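Local coordinates for protein beta-glycosidase (Bacteroides caccae, PDB 6T2R) that probably acts as a family 16 glycoside hydrolase, an endo-acting O-glycanase of the gut microbiota that helps initiate mucin breakdown, at residues 105-117 with 183-195. Sequence-based numbering, arbitrary orientation.
Sequences FHGGRIEVRARLH and NPEDFNVYGVDFW. With SO4 (sulfate ion), chain B.
A bend at chi3 (-62°) in the otherwise extended chain of Arg-109 swings its guanidinium alongside Asp-193, whose carboxylate lies beside its own backbone N and points the same way. Arg-109 grips Asp-193 side-on with two nitrogens, NE to OD1 at 2.7 Å and NH2 to OD2 at 2.8 Å, forming a salt bridge with planes only 23° apart. At the far end of the same face, Phe-187 is sandwiched between two arginines. The CB of Arg-115 sits 3.7 Å from the centroid of the Phe-187 ring in a CH-pi contact, and a bend at chi3 (62°) folds that chain so that it turns one face of its guanidinium against Phe-187 CE2. On the opposite ring face comes the guanidinium of Arg-113, with NH1 offset toward the rim and NH2 3.4 Å from Phe-187 CB. Arg-113 is salt-bridged to Asp-256 and Arg-115 to Glu-254, both on strand 251-263. Between these two groups, Val-189 CG1 rests 3.8 Å from Glu-111 CB.

Behind all this runs an antiparallel ladder, paired at Ile-110 with Val-192, Val-112 with Tyr-190 and Ala-114 with Asn-188. On the face carrying those residues, Phe-194 CB packs 3.4 Å from Gly-107 CA, while its CE1 meets Ile-110 CD1 at 4.0 Å. A water joins the buried polar groups, donating to Ala-114 O at 2.7 Å, accepting from Asn-188 ND2 and bonding to the Tyr-190 hydroxyl.

The pair belongs to the antiparallel beta-sandwich (jelly roll) of family 16: strand 251-263 continues the sheet beyond 108-116, strand 198-203 continues it beyond 187-195, and Val-112, Tyr-190 and Phe-194 pack on strand 125-130.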
loop_
_atom_site.group_PDB
_atom_site.type_symbol
_atom_site.label_atom_id
_atom_site.label_comp_id
_atom_site.label_asym_id
_atom_site.label_seq_id
_atom_site.Cartn_x
_atom_site.Cartn_y
_atom_site.Cartn_z
ATOM N N PHE A 105 -2.329 5.995 10.713
ATOM C CA PHE A 105 -3.288 6.804 9.938
ATOM C C PHE A 105 -4.690 6.547 10.489
ATOM O O PHE A 105 -5.065 5.369 10.541
ATOM C CB PHE A 105 -3.127 6.467 8.466
ATOM C CG PHE A 105 -1.733 6.768 7.982
ATOM C CD1 PHE A 105 -0.700 5.875 8.208
ATOM C CD2 PHE A 105 -1.454 7.953 7.324
ATOM C CE1 PHE A 105 0.593 6.162 7.810
ATOM C CE2 PHE A 105 -0.170 8.219 6.871
ATOM C CZ PHE A 105 0.854 7.333 7.146
ATOM N N HIS A 106 -5.373 7.605 10.946
ATOM C CA HIS A 106 -6.772 7.593 11.440
ATOM C C HIS A 106 -7.676 8.024 10.291
ATOM O O HIS A 106 -7.939 9.228 10.154
ATOM C CB HIS A 106 -6.912 8.510 12.674
ATOM C CG HIS A 106 -6.031 8.090 13.803
ATOM N ND1 HIS A 106 -4.654 8.412 13.855
ATOM C CD2 HIS A 106 -6.287 7.346 14.890
ATOM C CE1 HIS A 106 -4.131 7.882 14.937
ATOM N NE2 HIS A 106 -5.104 7.214 15.578
ATOM N N GLY A 107 -8.045 7.076 9.446
ATOM C CA GLY A 107 -8.864 7.315 8.251
ATOM C C GLY A 107 -8.299 8.438 7.398
ATOM O O GLY A 107 -7.089 8.483 7.207
ATOM N N GLY A 108 -9.158 9.331 6.920
ATOM C CA GLY A 108 -8.785 10.379 5.964
ATOM C C GLY A 108 -8.419 9.805 4.608
ATOM O O GLY A 108 -8.839 8.666 4.286
ATOM N N ARG A 109 -7.681 10.602 3.833
ATOM C CA ARG A 109 -7.261 10.317 2.438
ATOM C C ARG A 109 -5.776 10.003 2.499
ATOM O O ARG A 109 -5.030 10.824 3.012
ATOM C CB ARG A 109 -7.571 11.527 1.549
ATOM C CG ARG A 109 -6.760 11.615 0.264
ATOM C CD ARG A 109 -7.334 12.600 -0.745
ATOM N NE ARG A 109 -8.668 12.254 -1.203
ATOM C CZ ARG A 109 -9.393 12.983 -2.039
ATOM N NH1 ARG A 109 -8.904 14.106 -2.520
ATOM N NH2 ARG A 109 -10.601 12.591 -2.403
ATOM N N ILE A 110 -5.377 8.822 2.074
ATOM C CA ILE A 110 -3.943 8.457 1.947
ATOM C C ILE A 110 -3.628 8.430 0.467
ATOM O O ILE A 110 -4.359 7.712 -0.271
ATOM C CB ILE A 110 -3.671 7.121 2.643
ATOM C CG1 ILE A 110 -4.139 7.172 4.095
ATOM C CG2 ILE A 110 -2.204 6.810 2.565
ATOM C CD1 ILE A 110 -3.922 5.894 4.869
ATOM N N GLU A 111 -2.605 9.166 0.045
ATOM C CA GLU A 111 -2.208 9.187 -1.385
ATOM C C GLU A 111 -0.707 8.978 -1.463
ATOM O O GLU A 111 0.048 9.495 -0.578
ATOM C CB GLU A 111 -2.519 10.487 -2.124
ATOM C CG GLU A 111 -3.985 10.819 -2.219
ATOM C CD GLU A 111 -4.242 12.185 -2.857
ATOM O OE1 GLU A 111 -3.369 13.029 -2.767
ATOM O OE2 GLU A 111 -5.317 12.387 -3.449
ATOM N N VAL A 112 -0.310 8.206 -2.464
ATOM C CA VAL A 112 1.124 7.927 -2.738
ATOM C C VAL A 112 1.349 8.159 -4.225
ATOM O O VAL A 112 0.586 7.564 -5.063
ATOM C CB VAL A 112 1.507 6.499 -2.300
ATOM C CG1 VAL A 112 2.971 6.188 -2.585
ATOM C CG2 VAL A 112 1.191 6.281 -0.832
ATOM N N ARG A 113 2.386 8.920 -4.548
ATOM C CA ARG A 113 2.740 9.195 -5.960
ATOM C C ARG A 113 3.987 8.371 -6.298
ATOM O O ARG A 113 5.038 8.506 -5.603
ATOM C CB ARG A 113 2.873 10.706 -6.190
ATOM C CG ARG A 113 3.322 11.035 -7.607
ATOM C CD ARG A 113 3.386 12.525 -7.867
ATOM N NE ARG A 113 3.350 12.819 -9.295
ATOM C CZ ARG A 113 4.397 13.230 -10.018
ATOM N NH1 ARG A 113 5.596 13.352 -9.474
ATOM N NH2 ARG A 113 4.252 13.450 -11.306
ATOM N N ALA A 114 3.886 7.533 -7.326
ATOM C CA ALA A 114 4.882 6.487 -7.614
ATOM C C ALA A 114 4.936 6.259 -9.107
ATOM O O ALA A 114 3.866 6.337 -9.784
ATOM C CB ALA A 114 4.519 5.194 -6.911
ATOM N N ARG A 115 6.137 5.919 -9.573
ATOM C CA ARG A 115 6.391 5.489 -10.960
ATOM C C ARG A 115 6.830 4.025 -10.906
ATOM O O ARG A 115 7.712 3.723 -10.115
ATOM C CB ARG A 115 7.406 6.433 -11.606
ATOM C CG ARG A 115 7.786 6.028 -13.028
ATOM C CD ARG A 115 8.353 7.160 -13.883
ATOM N NE ARG A 115 9.574 7.621 -13.274
ATOM C CZ ARG A 115 10.126 8.822 -13.428
ATOM N NH1 ARG A 115 9.564 9.748 -14.176
ATOM N NH2 ARG A 115 11.224 9.119 -12.771
ATOM N N LEU A 116 6.225 3.168 -11.728
ATOM C CA LEU A 116 6.466 1.702 -11.752
ATOM C C LEU A 116 7.207 1.342 -13.032
ATOM O O LEU A 116 7.121 2.150 -13.970
ATOM C CB LEU A 116 5.117 0.971 -11.680
ATOM C CG LEU A 116 4.232 1.359 -10.496
ATOM C CD1 LEU A 116 2.967 0.527 -10.440
ATOM C CD2 LEU A 116 4.992 1.237 -9.174
ATOM N N HIS A 117 7.799 0.139 -13.047
ATOM C CA HIS A 117 8.583 -0.451 -14.167
ATOM C C HIS A 117 8.161 -1.912 -14.381
ATOM O O HIS A 117 8.249 -2.681 -13.430
ATOM C CB HIS A 117 10.087 -0.290 -13.900
ATOM C CG HIS A 117 10.496 1.134 -13.711
ATOM N ND1 HIS A 117 10.895 1.938 -14.773
ATOM C CD2 HIS A 117 10.505 1.917 -12.610
ATOM C CE1 HIS A 117 11.114 3.162 -14.332
ATOM N NE2 HIS A 117 10.892 3.180 -12.996
ATOM N N ASN A 183 -1.079 5.327 -16.503
ATOM C CA ASN A 183 0.014 5.689 -17.435
ATOM C C ASN A 183 1.239 4.938 -16.946
ATOM O O ASN A 183 1.900 5.394 -16.033
ATOM C CB ASN A 183 0.220 7.204 -17.471
ATOM C CG ASN A 183 -1.061 7.931 -17.787
ATOM O OD1 ASN A 183 -1.530 8.741 -16.997
ATOM N ND2 ASN A 183 -1.669 7.589 -18.907
ATOM N N PRO A 184 1.538 3.742 -17.487
ATOM C CA PRO A 184 2.478 2.817 -16.850
ATOM C C PRO A 184 3.933 3.306 -16.798
ATOM O O PRO A 184 4.688 2.848 -15.934
ATOM C CB PRO A 184 2.344 1.513 -17.675
ATOM C CG PRO A 184 1.828 1.964 -19.019
ATOM C CD PRO A 184 0.996 3.217 -18.750
ATOM N N GLU A 185 4.298 4.224 -17.699
ATOM C CA GLU A 185 5.679 4.767 -17.792
ATOM C C GLU A 185 5.756 6.070 -16.972
ATOM O O GLU A 185 6.862 6.549 -16.779
ATOM C CB GLU A 185 6.115 4.920 -19.266
ATOM C CG GLU A 185 6.072 3.627 -20.134
ATOM C CD GLU A 185 6.456 2.245 -19.559
ATOM O OE1 GLU A 185 7.446 2.115 -18.792
ATOM O OE2 GLU A 185 5.770 1.247 -19.895
ATOM N N ASP A 186 4.645 6.586 -16.447
ATOM C CA ASP A 186 4.622 7.876 -15.694
ATOM C C ASP A 186 4.389 7.676 -14.190
ATOM O O ASP A 186 4.001 6.573 -13.749
ATOM C CB ASP A 186 3.512 8.808 -16.215
ATOM C CG ASP A 186 3.654 9.174 -17.687
ATOM O OD1 ASP A 186 4.725 8.954 -18.218
ATOM O OD2 ASP A 186 2.683 9.648 -18.283
ATOM N N PHE A 187 4.557 8.753 -13.433
ATOM C CA PHE A 187 4.060 8.834 -12.047
ATOM C C PHE A 187 2.530 8.801 -12.095
ATOM O O PHE A 187 1.906 9.397 -12.993
ATOM C CB PHE A 187 4.537 10.091 -11.320
ATOM C CG PHE A 187 5.974 10.032 -10.867
ATOM C CD1 PHE A 187 6.313 9.405 -9.670
ATOM C CD2 PHE A 187 6.982 10.633 -11.607
ATOM C CE1 PHE A 187 7.633 9.325 -9.257
ATOM C CE2 PHE A 187 8.292 10.570 -11.171
ATOM C CZ PHE A 187 8.624 9.897 -10.018
ATOM N N ASN A 188 1.932 8.112 -11.131
ATOM C CA ASN A 188 0.470 8.107 -10.945
ATOM C C ASN A 188 0.250 8.303 -9.456
ATOM O O ASN A 188 1.145 7.937 -8.662
ATOM C CB ASN A 188 -0.119 6.816 -11.471
ATOM C CG ASN A 188 0.132 6.596 -12.949
ATOM O OD1 ASN A 188 -0.664 7.022 -13.764
ATOM N ND2 ASN A 188 1.183 5.861 -13.303
ATOM N N VAL A 189 -0.899 8.833 -9.083
ATOM C CA VAL A 189 -1.266 9.045 -7.653
ATOM C C VAL A 189 -2.322 8.008 -7.239
ATOM O O VAL A 189 -3.465 8.117 -7.712
ATOM C CB VAL A 189 -1.771 10.474 -7.420
ATOM C CG1 VAL A 189 -2.094 10.702 -5.941
ATOM C CG2 VAL A 189 -0.750 11.498 -7.923
ATOM N N TYR A 190 -1.947 7.072 -6.366
ATOM C CA TYR A 190 -2.830 6.022 -5.801
ATOM C C TYR A 190 -3.395 6.516 -4.479
ATOM O O TYR A 190 -2.604 6.950 -3.612
ATOM C CB TYR A 190 -2.056 4.702 -5.722
ATOM C CG TYR A 190 -1.435 4.323 -7.049
ATOM C CD1 TYR A 190 -2.195 3.732 -8.039
ATOM C CD2 TYR A 190 -0.114 4.637 -7.347
ATOM C CE1 TYR A 190 -1.653 3.413 -9.269
ATOM C CE2 TYR A 190 0.451 4.328 -8.572
ATOM C CZ TYR A 190 -0.322 3.700 -9.530
ATOM O OH TYR A 190 0.218 3.369 -10.741
ATOM N N GLY A 191 -4.723 6.477 -4.347
ATOM C CA GLY A 191 -5.428 7.025 -3.175
ATOM C C GLY A 191 -6.615 6.180 -2.711
ATOM O O GLY A 191 -7.221 5.430 -3.524
ATOM N N VAL A 192 -6.887 6.234 -1.411
ATOM C CA VAL A 192 -8.114 5.693 -0.780
ATOM C C VAL A 192 -8.597 6.760 0.198
ATOM O O VAL A 192 -7.711 7.410 0.829
ATOM C CB VAL A 192 -7.865 4.334 -0.104
ATOM C CG1 VAL A 192 -6.961 4.438 1.147
ATOM C CG2 VAL A 192 -9.194 3.632 0.205
ATOM N N ASP A 193 -9.910 6.944 0.274
ATOM C CA ASP A 193 -10.587 7.797 1.280
ATOM C C ASP A 193 -11.348 6.886 2.242
ATOM O O ASP A 193 -12.123 5.974 1.742
ATOM C CB ASP A 193 -11.548 8.782 0.611
ATOM C CG ASP A 193 -10.897 9.750 -0.372
ATOM O OD1 ASP A 193 -9.627 9.875 -0.357
ATOM O OD2 ASP A 193 -11.662 10.378 -1.152
ATOM N N PHE A 194 -11.110 7.070 3.550
ATOM C CA PHE A 194 -11.815 6.362 4.648
ATOM C C PHE A 194 -12.979 7.221 5.138
ATOM O O PHE A 194 -12.738 8.365 5.578
ATOM C CB PHE A 194 -10.889 6.096 5.826
ATOM C CG PHE A 194 -9.827 5.046 5.591
ATOM C CD1 PHE A 194 -8.664 5.350 4.888
ATOM C CD2 PHE A 194 -9.967 3.771 6.107
ATOM C CE1 PHE A 194 -7.673 4.404 4.697
ATOM C CE2 PHE A 194 -8.963 2.833 5.931
ATOM C CZ PHE A 194 -7.825 3.145 5.221
ATOM N N TRP A 195 -14.201 6.694 5.035
ATOM C CA TRP A 195 -15.418 7.274 5.656
ATOM C C TRP A 195 -16.076 6.224 6.545
ATOM O O TRP A 195 -15.839 5.019 6.372
ATOM C CB TRP A 195 -16.393 7.789 4.596
ATOM C CG TRP A 195 -15.787 8.719 3.581
ATOM C CD1 TRP A 195 -15.564 8.461 2.258
ATOM C CD2 TRP A 195 -15.347 10.073 3.800
ATOM N NE1 TRP A 195 -15.054 9.563 1.634
ATOM C CE2 TRP A 195 -14.906 10.569 2.557
ATOM C CE3 TRP A 195 -15.348 10.922 4.898
ATOM C CZ2 TRP A 195 -14.440 11.869 2.392
ATOM C CZ3 TRP A 195 -14.879 12.209 4.737
ATOM C CH2 TRP A 195 -14.433 12.672 3.502
HETATM S S SO4 B . -4.027 11.422 11.457
HETATM O O1 SO4 B . -4.310 10.245 10.639
HETATM O O2 SO4 B . -2.732 11.971 11.092
HETATM O O3 SO4 B . -4.001 11.030 12.830
HETATM O O4 SO4 B . -5.037 12.423 11.216
HETATM O O HOH W 1 2.554 4.454 -11.173
HETATM O O HOH W 2 4.288 4.177 -13.577
#